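PDB 4LIH: gamma-glutamyl-gamma-aminobutyraldehyde dehydrogenase from Burkholderia cenocepacia, which probably oxidises gamma-glutamyl-gamma-aminobutyraldehyde and perhaps other aldehydes to the corresponding carboxylic acids, with NAD(P)+ as electron acceptor. Local coordinates for residues A[170-175]-A[197-202]; A[58-63]-A[227-232]; A[372-377]-A[391-396]; A[396-401]-A[413-418]; A[90-95]-A[138-143]. All coordinates share one frame; numbering follows the deposited sequence.

Interaction 1. Residues A[170-175]-A[197-202]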
# COMPACT_ATOMS: atom_id res chain seq x y z
N ALA A 170 -2.39 -7.70 27.06
CA ALA A 170 -1.86 -8.80 27.83
C ALA A 170 -1.19 -9.74 26.85
O ALA A 170 -1.75 -10.04 25.81
CB ALA A 170 -2.96 -9.49 28.61
N ALA A 171 0.02 -10.16 27.16
CA ALA A 171 0.72 -11.22 26.41
C ALA A 171 1.13 -12.38 27.30
O ALA A 171 1.86 -12.20 28.28
CB ALA A 171 1.91 -10.63 25.74
N VAL A 172 0.67 -13.58 26.95
CA VAL A 172 0.99 -14.81 27.65
C VAL A 172 1.80 -15.67 26.70
O VAL A 172 1.31 -16.03 25.62
CB VAL A 172 -0.30 -15.56 28.05
CG1 VAL A 172 0.01 -16.87 28.77
CG2 VAL A 172 -1.22 -14.66 28.88
N VAL A 173 3.06 -15.94 27.05
CA VAL A 173 3.97 -16.59 26.13
C VAL A 173 4.57 -17.86 26.69
O VAL A 173 4.54 -18.06 27.90
CB VAL A 173 5.07 -15.60 25.68
CG1 VAL A 173 4.43 -14.42 24.96
CG2 VAL A 173 5.84 -15.13 26.88
N PRO A 174 5.11 -18.73 25.81
CA PRO A 174 5.49 -20.04 26.23
C PRO A 174 6.96 -20.09 26.61
O PRO A 174 7.64 -19.08 26.66
CB PRO A 174 5.18 -20.88 24.98
CG PRO A 174 5.55 -20.01 23.90
CD PRO A 174 5.42 -18.56 24.38
N TRP A 175 7.41 -21.29 26.93
CA TRP A 175 8.76 -21.53 27.45
C TRP A 175 9.74 -22.01 26.41
O TRP A 175 10.93 -22.20 26.72
CB TRP A 175 8.70 -22.57 28.59
CG TRP A 175 7.87 -23.83 28.23
CD1 TRP A 175 6.58 -24.08 28.60
CD2 TRP A 175 8.28 -24.97 27.46
NE1 TRP A 175 6.16 -25.27 28.09
CE2 TRP A 175 7.18 -25.85 27.40
CE3 TRP A 175 9.46 -25.32 26.80
CZ2 TRP A 175 7.24 -27.09 26.74
CZ3 TRP A 175 9.53 -26.56 26.15
CH2 TRP A 175 8.42 -27.43 26.11
N VAL A 197 1.12 -5.87 29.65
CA VAL A 197 1.32 -6.78 30.77
C VAL A 197 1.70 -8.15 30.20
O VAL A 197 0.90 -8.84 29.54
CB VAL A 197 0.09 -6.83 31.67
CG1 VAL A 197 0.38 -7.65 32.92
CG2 VAL A 197 -0.31 -5.39 32.05
N LEU A 198 2.95 -8.51 30.41
CA LEU A 198 3.48 -9.78 29.95
C LEU A 198 3.52 -10.83 31.08
O LEU A 198 3.97 -10.55 32.19
CB LEU A 198 4.87 -9.57 29.40
CG LEU A 198 5.71 -10.76 28.92
CD1 LEU A 198 5.21 -11.23 27.61
CD2 LEU A 198 7.16 -10.28 28.80
N LYS A 199 3.03 -12.02 30.78
CA LYS A 199 2.99 -13.14 31.70
C LYS A 199 3.83 -14.24 31.06
O LYS A 199 3.35 -14.98 30.20
CB LYS A 199 1.56 -13.60 31.94
CG LYS A 199 1.30 -14.16 33.35
CD LYS A 199 2.11 -15.41 33.67
CE LYS A 199 1.54 -16.63 32.98
NZ LYS A 199 2.29 -17.89 33.22
N PRO A 200 5.10 -14.34 31.46
CA PRO A 200 5.97 -15.40 30.97
C PRO A 200 5.60 -16.77 31.56
O PRO A 200 4.90 -16.80 32.56
CB PRO A 200 7.35 -14.93 31.44
CG PRO A 200 7.06 -14.19 32.71
CD PRO A 200 5.81 -13.44 32.40
N SER A 201 6.00 -17.86 30.92
CA SER A 201 5.70 -19.22 31.43
C SER A 201 6.36 -19.38 32.78
O SER A 201 7.45 -18.87 32.96
CB SER A 201 6.18 -20.30 30.43
OG SER A 201 6.08 -21.62 30.99
N GLU A 202 5.69 -20.02 33.73
CA GLU A 202 6.33 -20.45 34.96
C GLU A 202 7.60 -21.28 34.71
O GLU A 202 8.47 -21.31 35.59
CB GLU A 202 5.34 -21.23 35.85
CG GLU A 202 4.91 -22.56 35.29
CD GLU A 202 3.72 -22.53 34.31
OE1 GLU A 202 3.31 -21.46 33.67
OE2 GLU A 202 3.21 -23.66 34.14
O HOH W 1 7.90 -17.44 28.90

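Interaction 2. Residues A[58-63]-A[227-232]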
# COMPACT_ATOMS: atom_id res chain seq x y z
N LYS A 58 14.34 -18.13 43.43
CA LYS A 58 12.92 -18.04 43.79
C LYS A 58 12.32 -16.85 43.03
O LYS A 58 12.82 -15.72 43.11
CB LYS A 58 12.74 -17.92 45.29
CG LYS A 58 13.11 -19.21 46.03
CD LYS A 58 12.62 -19.23 47.47
CE LYS A 58 13.07 -20.48 48.22
NZ LYS A 58 12.19 -21.65 47.92
N VAL A 59 11.24 -17.10 42.31
CA VAL A 59 10.64 -16.09 41.46
C VAL A 59 9.24 -15.77 41.97
O VAL A 59 8.54 -16.63 42.48
CB VAL A 59 10.62 -16.60 40.01
CG1 VAL A 59 9.77 -15.71 39.09
CG2 VAL A 59 12.07 -16.72 39.51
N ALA A 60 8.85 -14.52 41.85
CA ALA A 60 7.53 -14.09 42.30
C ALA A 60 6.43 -15.00 41.71
O ALA A 60 6.41 -15.21 40.54
CB ALA A 60 7.29 -12.65 41.89
N ASP A 61 5.54 -15.51 42.55
CA ASP A 61 4.38 -16.25 42.08
C ASP A 61 3.10 -15.39 42.15
O ASP A 61 2.38 -15.39 43.18
CB ASP A 61 4.21 -17.52 42.88
CG ASP A 61 3.06 -18.36 42.36
OD1 ASP A 61 3.02 -18.62 41.14
OD2 ASP A 61 2.22 -18.74 43.18
N CYS A 62 2.80 -14.68 41.05
CA CYS A 62 1.74 -13.70 41.09
C CYS A 62 0.34 -14.26 41.08
O CYS A 62 0.04 -15.29 40.48
CB CYS A 62 1.89 -12.64 39.98
SG CYS A 62 3.39 -11.65 40.23
N GLY A 63 -0.53 -13.55 41.78
CA GLY A 63 -1.94 -13.85 41.78
C GLY A 63 -2.72 -12.61 41.43
O GLY A 63 -2.22 -11.69 40.78
N VAL A 227 5.91 -7.12 33.85
CA VAL A 227 6.10 -8.56 33.76
C VAL A 227 5.61 -9.18 35.08
O VAL A 227 6.01 -8.74 36.19
CB VAL A 227 7.58 -8.93 33.45
CG1 VAL A 227 7.83 -10.44 33.56
CG2 VAL A 227 7.98 -8.41 32.06
N VAL A 228 4.68 -10.12 34.95
CA VAL A 228 4.00 -10.78 36.06
C VAL A 228 4.27 -12.29 36.00
O VAL A 228 3.50 -13.03 35.38
CB VAL A 228 2.48 -10.50 36.01
CG1 VAL A 228 1.72 -11.21 37.11
CG2 VAL A 228 2.25 -9.02 36.09
N PRO A 229 5.34 -12.73 36.66
CA PRO A 229 5.63 -14.17 36.69
C PRO A 229 4.60 -14.95 37.51
O PRO A 229 3.92 -14.36 38.37
CB PRO A 229 7.03 -14.26 37.31
CG PRO A 229 7.46 -12.88 37.64
CD PRO A 229 6.34 -11.93 37.38
N GLY A 230 4.50 -16.27 37.24
CA GLY A 230 3.56 -17.17 37.93
C GLY A 230 3.11 -18.30 37.03
O GLY A 230 3.65 -18.48 35.92
N ALA A 231 2.10 -19.04 37.47
CA ALA A 231 1.61 -20.21 36.77
C ALA A 231 0.35 -19.88 35.94
O ALA A 231 0.25 -18.82 35.32
CB ALA A 231 1.37 -21.35 37.76
N GLY A 232 -0.62 -20.79 35.91
CA GLY A 232 -1.86 -20.60 35.13
C GLY A 232 -2.76 -19.46 35.57
O GLY A 232 -3.39 -18.81 34.72
O HOH W 2 0.74 -17.86 39.86

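Interaction 3. Residues A[372-377]-A[391-396]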
# COMPACT_ATOMS: atom_id res chain seq x y z
N ARG A 372 8.46 -48.23 12.19
CA ARG A 372 9.85 -48.68 12.24
C ARG A 372 10.78 -47.63 12.88
O ARG A 372 10.88 -46.53 12.37
CB ARG A 372 10.34 -48.99 10.84
CG ARG A 372 11.75 -49.59 10.84
CD ARG A 372 12.17 -50.03 9.44
NE ARG A 372 12.31 -48.91 8.51
CZ ARG A 372 13.45 -48.28 8.18
NH1 ARG A 372 14.62 -48.61 8.72
NH2 ARG A 372 13.40 -47.28 7.29
N LEU A 373 11.48 -48.00 13.95
CA LEU A 373 12.45 -47.09 14.58
C LEU A 373 13.70 -47.01 13.71
O LEU A 373 14.38 -48.03 13.47
CB LEU A 373 12.85 -47.56 15.98
CG LEU A 373 13.86 -46.68 16.74
CD1 LEU A 373 13.32 -45.29 17.11
CD2 LEU A 373 14.31 -47.40 18.00
N VAL A 374 14.01 -45.80 13.26
CA VAL A 374 15.12 -45.63 12.33
C VAL A 374 16.37 -45.27 13.11
O VAL A 374 17.49 -45.78 12.81
CB VAL A 374 14.81 -44.55 11.27
CG1 VAL A 374 16.03 -44.26 10.42
CG2 VAL A 374 13.66 -45.02 10.37
N THR A 375 16.21 -44.36 14.08
CA THR A 375 17.31 -43.98 14.92
C THR A 375 16.83 -43.35 16.22
O THR A 375 15.69 -42.85 16.33
CB THR A 375 18.30 -43.02 14.19
OG1 THR A 375 19.53 -42.94 14.93
CG2 THR A 375 17.69 -41.64 14.04
N GLY A 376 17.70 -43.41 17.21
CA GLY A 376 17.42 -42.78 18.51
C GLY A 376 16.42 -43.52 19.36
O GLY A 376 16.40 -44.75 19.38
N GLY A 377 15.59 -42.76 20.06
CA GLY A 377 14.50 -43.30 20.82
C GLY A 377 14.73 -43.49 22.31
O GLY A 377 13.85 -43.97 22.96
N PRO A 391 17.73 -37.61 19.51
CA PRO A 391 16.92 -37.33 18.30
C PRO A 391 16.43 -38.63 17.68
O PRO A 391 17.22 -39.55 17.45
CB PRO A 391 17.90 -36.61 17.39
CG PRO A 391 19.23 -37.16 17.78
CD PRO A 391 19.16 -37.41 19.26
N THR A 392 15.11 -38.71 17.45
CA THR A 392 14.44 -39.98 17.17
C THR A 392 13.67 -39.91 15.86
O THR A 392 12.94 -38.95 15.64
CB THR A 392 13.49 -40.31 18.32
OG1 THR A 392 14.26 -40.45 19.54
CG2 THR A 392 12.71 -41.56 18.08
N VAL A 393 13.82 -40.93 15.03
CA VAL A 393 13.12 -40.99 13.75
C VAL A 393 12.38 -42.30 13.65
O VAL A 393 12.96 -43.35 13.92
CB VAL A 393 14.12 -40.88 12.58
CG1 VAL A 393 13.41 -40.91 11.24
CG2 VAL A 393 14.95 -39.61 12.68
N PHE A 394 11.10 -42.23 13.27
CA PHE A 394 10.31 -43.39 12.84
C PHE A 394 9.83 -43.30 11.39
O PHE A 394 9.55 -42.22 10.86
CB PHE A 394 9.04 -43.50 13.66
CG PHE A 394 9.28 -43.87 15.10
CD1 PHE A 394 9.44 -45.20 15.45
CD2 PHE A 394 9.34 -42.90 16.07
CE1 PHE A 394 9.62 -45.55 16.77
CE2 PHE A 394 9.56 -43.23 17.40
CZ PHE A 394 9.72 -44.56 17.75
N GLU A 395 9.66 -44.47 10.79
CA GLU A 395 8.97 -44.58 9.49
C GLU A 395 7.55 -45.04 9.81
O GLU A 395 7.38 -46.06 10.46
CB GLU A 395 9.72 -45.55 8.57
CG GLU A 395 9.14 -45.55 7.17
CD GLU A 395 9.96 -46.30 6.17
OE1 GLU A 395 11.05 -46.79 6.50
OE2 GLU A 395 9.46 -46.42 5.05
N VAL A 396 6.55 -44.26 9.42
CA VAL A 396 5.15 -44.55 9.80
C VAL A 396 4.24 -44.30 8.63
O VAL A 396 4.62 -43.62 7.64
CB VAL A 396 4.62 -43.71 11.03
CG1 VAL A 396 5.20 -44.22 12.36
CG2 VAL A 396 4.87 -42.22 10.86
O HOH W 3 19.60 -40.66 16.87

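Interaction 4. Residues A[396-401]-A[413-418]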
# COMPACT_ATOMS: atom_id res chain seq x y z
N VAL A 396 6.55 -44.26 9.42
CA VAL A 396 5.15 -44.55 9.80
C VAL A 396 4.24 -44.30 8.63
O VAL A 396 4.62 -43.62 7.64
CB VAL A 396 4.62 -43.71 11.03
CG1 VAL A 396 5.20 -44.22 12.36
CG2 VAL A 396 4.87 -42.22 10.86
N LYS A 397 3.05 -44.86 8.72
CA LYS A 397 1.94 -44.47 7.88
C LYS A 397 1.40 -43.11 8.32
O LYS A 397 1.56 -42.69 9.47
CB LYS A 397 0.78 -45.47 8.01
CG LYS A 397 1.00 -46.87 7.49
CD LYS A 397 -0.31 -47.61 7.72
CE LYS A 397 -0.27 -49.07 7.35
NZ LYS A 397 -1.62 -49.59 7.70
N PRO A 398 0.72 -42.42 7.42
CA PRO A 398 0.29 -41.09 7.78
C PRO A 398 -0.79 -40.99 8.82
O PRO A 398 -0.97 -39.91 9.37
CB PRO A 398 -0.15 -40.49 6.46
CG PRO A 398 -0.42 -41.62 5.57
CD PRO A 398 0.51 -42.70 6.00
N ASP A 399 -1.50 -42.08 9.10
CA ASP A 399 -2.55 -42.10 10.15
C ASP A 399 -2.05 -42.60 11.51
O ASP A 399 -2.84 -42.71 12.42
CB ASP A 399 -3.76 -42.93 9.70
CG ASP A 399 -3.39 -44.32 9.18
OD1 ASP A 399 -2.25 -44.79 9.44
OD2 ASP A 399 -4.24 -44.95 8.50
N ALA A 400 -0.74 -42.82 11.66
CA ALA A 400 -0.15 -43.27 12.93
C ALA A 400 -0.36 -42.19 13.97
O ALA A 400 -0.44 -41.01 13.64
CB ALA A 400 1.34 -43.56 12.79
N LYS A 401 -0.46 -42.60 15.23
CA LYS A 401 -0.58 -41.65 16.33
C LYS A 401 0.51 -40.58 16.29
O LYS A 401 0.19 -39.38 16.38
CB LYS A 401 -0.57 -42.35 17.70
CG LYS A 401 -0.96 -41.45 18.86
CD LYS A 401 -0.92 -42.21 20.16
CE LYS A 401 -1.50 -41.39 21.29
NZ LYS A 401 -1.62 -42.19 22.54
N SER A 413 8.36 -38.18 12.17
CA SER A 413 7.55 -39.17 11.46
C SER A 413 7.88 -39.07 9.97
O SER A 413 7.59 -38.05 9.32
CB SER A 413 6.05 -38.92 11.68
OG SER A 413 5.66 -39.25 13.00
N VAL A 414 8.51 -40.12 9.44
CA VAL A 414 8.84 -40.23 8.04
C VAL A 414 7.73 -41.00 7.31
O VAL A 414 7.42 -42.16 7.64
CB VAL A 414 10.19 -40.94 7.81
CG1 VAL A 414 10.48 -41.06 6.33
CG2 VAL A 414 11.33 -40.18 8.47
N ILE A 415 7.17 -40.37 6.28
CA ILE A 415 5.99 -40.88 5.56
C ILE A 415 6.34 -40.94 4.09
O ILE A 415 6.81 -39.96 3.55
CB ILE A 415 4.75 -39.96 5.75
CG1 ILE A 415 4.39 -39.91 7.24
CG2 ILE A 415 3.58 -40.40 4.84
CD1 ILE A 415 3.44 -38.81 7.68
N VAL A 416 6.12 -42.09 3.46
CA VAL A 416 6.45 -42.27 2.05
C VAL A 416 5.25 -41.98 1.16
O VAL A 416 4.12 -42.23 1.56
CB VAL A 416 6.94 -43.71 1.77
CG1 VAL A 416 5.79 -44.72 1.89
CG2 VAL A 416 7.54 -43.77 0.38
N PHE A 417 5.48 -41.45 -0.04
CA PHE A 417 4.42 -41.26 -0.98
C PHE A 417 4.89 -41.55 -2.38
O PHE A 417 6.11 -41.62 -2.65
CB PHE A 417 3.88 -39.84 -0.91
CG PHE A 417 4.85 -38.79 -1.39
CD1 PHE A 417 4.85 -38.35 -2.71
CD2 PHE A 417 5.73 -38.18 -0.48
CE1 PHE A 417 5.71 -37.36 -3.12
CE2 PHE A 417 6.60 -37.18 -0.90
CZ PHE A 417 6.60 -36.78 -2.21
N ASP A 418 3.93 -41.75 -3.26
CA ASP A 418 4.21 -42.18 -4.65
C ASP A 418 4.02 -41.08 -5.66
O ASP A 418 4.58 -41.12 -6.75
CB ASP A 418 3.34 -43.38 -5.02
CG ASP A 418 3.81 -44.63 -4.37
OD1 ASP A 418 4.90 -45.16 -4.72
OD2 ASP A 418 3.13 -45.09 -3.46
O HOH W 4 4.90 -44.15 5.14

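Interaction 5. Residues A[90-95]-A[138-143]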
# COMPACT_ATOMS: atom_id res chain seq x y z
N ALA A 90 10.04 9.75 18.53
CA ALA A 90 10.40 9.65 19.97
C ALA A 90 10.17 8.23 20.51
O ALA A 90 10.99 7.70 21.23
CB ALA A 90 9.60 10.66 20.76
N ARG A 91 9.06 7.59 20.16
CA ARG A 91 8.89 6.18 20.56
C ARG A 91 9.91 5.26 19.89
O ARG A 91 10.40 4.35 20.49
CB ARG A 91 7.52 5.61 20.16
CG ARG A 91 6.42 6.01 21.09
CD ARG A 91 5.31 4.97 21.07
NE ARG A 91 4.76 4.84 19.75
CZ ARG A 91 3.99 5.73 19.14
NH1 ARG A 91 3.59 6.86 19.74
NH2 ARG A 91 3.58 5.48 17.93
N LYS A 92 10.21 5.52 18.63
CA LYS A 92 11.22 4.74 17.91
C LYS A 92 12.56 4.86 18.64
O LYS A 92 13.28 3.87 18.76
CB LYS A 92 11.37 5.21 16.48
CG LYS A 92 12.65 4.71 15.83
CD LYS A 92 12.75 5.16 14.35
CE LYS A 92 12.83 6.67 14.16
NZ LYS A 92 13.28 7.00 12.78
N ALA A 93 12.89 6.07 19.11
CA ALA A 93 14.19 6.26 19.75
C ALA A 93 14.29 5.45 21.06
O ALA A 93 15.29 4.79 21.29
CB ALA A 93 14.48 7.74 20.00
N VAL A 94 13.25 5.47 21.88
CA VAL A 94 13.23 4.65 23.11
C VAL A 94 13.35 3.15 22.82
O VAL A 94 14.16 2.49 23.43
CB VAL A 94 12.00 4.97 23.98
CG1 VAL A 94 11.87 4.01 25.15
CG2 VAL A 94 12.06 6.41 24.47
N LEU A 95 12.57 2.64 21.88
CA LEU A 95 12.63 1.23 21.56
C LEU A 95 14.00 0.82 21.00
O LEU A 95 14.52 -0.22 21.37
CB LEU A 95 11.48 0.82 20.62
CG LEU A 95 10.08 0.98 21.22
CD1 LEU A 95 9.05 0.88 20.10
CD2 LEU A 95 9.83 -0.05 22.32
N TRP A 138 12.96 -3.51 14.48
CA TRP A 138 12.24 -3.46 13.19
C TRP A 138 10.91 -2.76 13.41
O TRP A 138 10.55 -1.85 12.68
CB TRP A 138 12.04 -4.87 12.66
CG TRP A 138 11.63 -4.99 11.23
CD1 TRP A 138 12.45 -5.14 10.15
CD2 TRP A 138 10.30 -5.02 10.73
NE1 TRP A 138 11.71 -5.22 8.99
CE2 TRP A 138 10.38 -5.20 9.31
CE3 TRP A 138 9.05 -4.88 11.32
CZ2 TRP A 138 9.25 -5.23 8.49
CZ3 TRP A 138 7.90 -4.97 10.50
CH2 TRP A 138 8.03 -5.14 9.08
N PHE A 139 10.19 -3.11 14.48
CA PHE A 139 8.93 -2.40 14.70
C PHE A 139 9.15 -0.93 15.07
O PHE A 139 8.37 -0.09 14.66
CB PHE A 139 8.01 -3.15 15.67
CG PHE A 139 7.35 -4.36 15.04
CD1 PHE A 139 6.30 -4.20 14.11
CD2 PHE A 139 7.88 -5.63 15.26
CE1 PHE A 139 5.69 -5.31 13.51
CE2 PHE A 139 7.30 -6.72 14.64
CZ PHE A 139 6.22 -6.57 13.78
N ALA A 140 10.25 -0.64 15.77
CA ALA A 140 10.62 0.72 16.10
C ALA A 140 10.84 1.47 14.80
O ALA A 140 10.33 2.59 14.60
CB ALA A 140 11.90 0.74 16.92
N GLU A 141 11.61 0.86 13.91
CA GLU A 141 11.97 1.50 12.64
C GLU A 141 10.77 1.63 11.70
O GLU A 141 10.80 2.41 10.77
CB GLU A 141 13.05 0.67 11.95
CG GLU A 141 14.44 0.78 12.56
CD GLU A 141 15.44 -0.18 11.92
OE1 GLU A 141 15.03 -1.11 11.21
OE2 GLU A 141 16.67 -0.01 12.07
N ALA A 142 9.74 0.82 11.90
CA ALA A 142 8.52 0.91 11.07
C ALA A 142 7.54 2.02 11.49
O ALA A 142 6.73 2.44 10.67
CB ALA A 142 7.83 -0.42 11.06
N ILE A 143 7.63 2.47 12.75
CA ILE A 143 6.65 3.39 13.35
C ILE A 143 6.43 4.64 12.54
O ILE A 143 5.29 5.20 12.52
CB ILE A 143 7.09 3.92 14.77
CG1 ILE A 143 7.00 2.85 15.85
CG2 ILE A 143 6.17 5.05 15.25
CD1 ILE A 143 7.69 3.29 17.14

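Interaction 1. Residues A[170-175]-A[197-202]
Leu198 leans its CD1 methyl toward the neighbouring strand and meets Ala171 CB at 3.8 Å, a reach made possible by CG standing trans to its own backbone N (chi1 176°). The same CD1 touches Val173 CG2 at 4.0 Å, the two branched side chains crossing nearly at a right angle. The small Ala171 lets Leu198 CD1 come close, and Ala182 of helix 178-191 covers the leucine. On the face shared by Ala170, Val172, Val197 and Lys199, the lysine doubles back: its chain bends twice, and NZ bonds to Pro200 O at 2.9 Å from above the carbonyl plane. Beyond the strands, Ser201 OG sits at the edge of the Trp175 indole, 3.5 Å from CD1, while OG accepts a hydrogen bond from Lys203 N. A water joins Pro174 O to Ser201 N. Parallel pairing is secured by Ala171 N to Val197 O at 2.9 Å and Lys199 N to Ala171 O at 2.8 Å, with a weak third bond from Val173 N to Lys199 O. Strand 157-172, helix 178-191 and strand 195-199 thus form a beta-alpha-beta crossover, the unit from which the Rossmann-like cofactor domain of aldehyde dehydrogenases is built.

Interaction 2. Residues A[58-63]-A[227-232]
Cys62 N donates to Pro229 O at 2.9 Å, fastening the loop just after strand 55-60, which forms a hairpin with 44-48, to the glycine-containing turn that leads from strand 225-227 into helix 232-240 of the Rossmann-like domain. The touching parts run at 91° to each other, and this is their one direct hydrogen bond. Around it the packing is apolar and close. Cys62 CB presses on Val228 CG1 at 3.2 Å, tighter than ordinary carbon contact, and SG lies beside the same methyl. Val59 turns CG1 to Pro229 CB at 3.6 Å, crossing the compact, rigid proline ring about perpendicularly. Gly230 follows with phi 149°, a conformation that by itself calls for glycine; a side chain there would point at Cys62 N.

Further out, Ile209 of helix 206-218 backs both Val59 and Pro229, and Val67 and Ala70 of helix 64-80 cover Val228. Asp61 swings its carboxylate back toward the turn (chi1 -176°), while Arg43 holds OD2 in a salt bridge. Asp61 OD1 accepts a bond of 2.7 Å from a water that also donates to Cys62 O and accepts from Ala231 N at 3.0 Å.

Interaction 3. Residues A[372-377]-A[391-396]
Arg372 and Glu395 form a hydrogen-bonded antiparallel pair, Arg372 N to Glu395 O 3.0 Å and Glu395 N to Arg372 O 2.9 Å, but further along Val374 and Thr375 both face Val393, a classic beta bulge in which Val393 O accepts a bond of 2.7 Å from Val374 N and a weak one from Thr375 N. Arg372 NH2 meets Glu395 OE1 at 2.5 Å, in the guanidinium plane and nearly in line with the C-O bond, with NE adding a weak bond to the same oxygen; the two flat groups stand 74° apart. Val374 CG2 lies over one guanidinium face, toward its rim. On the other side of the sheet Leu373 CD1 rests over the face of the Phe394 ring, a CH-pi contact 4.0 Å from its centroid. Thr375 and Val393 touch through their CG2 methyls at 3.7 Å. Gly376, with phi 74°, lets the chain turn so that Gly377 N reaches Thr392 OG1 in a weak bond; that hydroxyl also bonds to Glu390 O. Helix 319-333 covers the arginine face through Ile326, and its Lys322 pairs with Glu395 OE2. Helices 401-404 and 354-370 lie over the Phe394-Leu373 face, and strand 411-417 flanks strand 388-395 in parallel.

Interaction 4. Residues A[396-401]-A[413-418]
Val396 holds its CG2 methyl between its backbone N and carbonyl carbon (chi1 -75°), a rotation that turns it onto Ser413, where it meets CB at 3.6 Å. Ile415 answers with CG1 pointing away from its carbonyl carbon (chi1 -62°) and CG2 placed trans to N, and the two branches both reach Pro398, crossing its ring obliquely: CG2 touches Pro398 CD at 4.0 Å and CD1 touches Pro398 CA at 3.9 Å. A beta-branched chain suits this spot because two separate branches can meet one ring, while the proline brings a compact hydrocarbon surface to a bend in the chain.

The backbone gives one direct link. Val396 N donates to Val414 O at 2.9 Å, nearly straight with 168° at the hydrogen. Val396 O and Val414 O then stand close as two acceptors and cannot bond. Where a regular parallel ladder would next join Val416 N to Val396 O, a water is inserted instead, giving a bond of 2.6 Å to Val396 O and accepting one of 2.9 Å from Val416 N.

Past Val396 the chain makes a type I turn from Lys397 to Ala400, closed by Ala400 N to Lys397 O, and Ala400 is the N-cap residue of helix 401-404. That helix packs Ile402 and Ala403 on Val396, and Ile402 O takes a weak bond from Ser413 OG. Ile426 of helix 420-428 covers Pro398, strand 314-318 runs along the other edge of strand 411-417, and helix 319-333 lies against Val414 and Val416.

Interaction 5. Residues A[90-95]-A[138-143]
Apolar packing carries the contact between helices 88-104 and 121-142, with Leu95 CB against Ala140 CB at 3.7 Å. The short axes run nearly antiparallel, at 164°, and approach to 8.4 Å. Alanine suits the crossing: with so little side chain, Ala140 allows its CA to come within 4.4 Å of Lys92 CA. Ile143 fills the next place along, its CD1 methyl lying 3.8 Å from Arg91 CB and 4.1 Å from Leu95 CD1, and its side chain crosses both partners at about right angles. The branched, wholly hydrocarbon chains of Leu95 and Ile143 suit a buried patch of this kind.

Long polar side chains join in through their hydrocarbon parts. Lys92 runs its CG past Ala140 O at 3.4 Å before its chain bends at chi3. Arg91 NH2 lies against Ile143 CG2, while its NE bonds to Ala191 O, so a carbonyl at the end of helix 178-191 positions the guanidinium.

Ionic partners lie beyond the two segments. Lys92 NZ forms a salt bridge with Asp144, which follows directly on Ile143, and another with Glu141 of the second subunit; in return Glu141 OE1 pairs with Lys92 of that subunit.

No hydrogen bond crosses between segments 90-95 and 138-143. Apolar packing therefore carries the direct contact, the Lys92-Asp144 bridge adds an ionic tie within the subunit, and Lys92 and Glu141 also link the two subunits reciprocally.

Interactions 1 and 2 adjoin, their centres 10 Å apart: Leu198 O lies 2.9 Å from Val228 N, carrying the parallel sheet onward to strand 225-227, and Lys199 NZ reaches Ala231 O at 3.1 Å. Interaction 1 comes closest to the predicted active site, the side chain of Pro174 lying about 8 Å from that of Glu274. Interactions 3 and 4 share Val396 and join three strands of a second sheet, with Phe394 O 2.7 Å from Val414 N; their centres lie about 34 and 35 Å from that of interaction 1. Interaction 5, centred about 23 Å from interaction 1, reaches the subunit interface, and lies across the chain's centre from interactions 3 and 4.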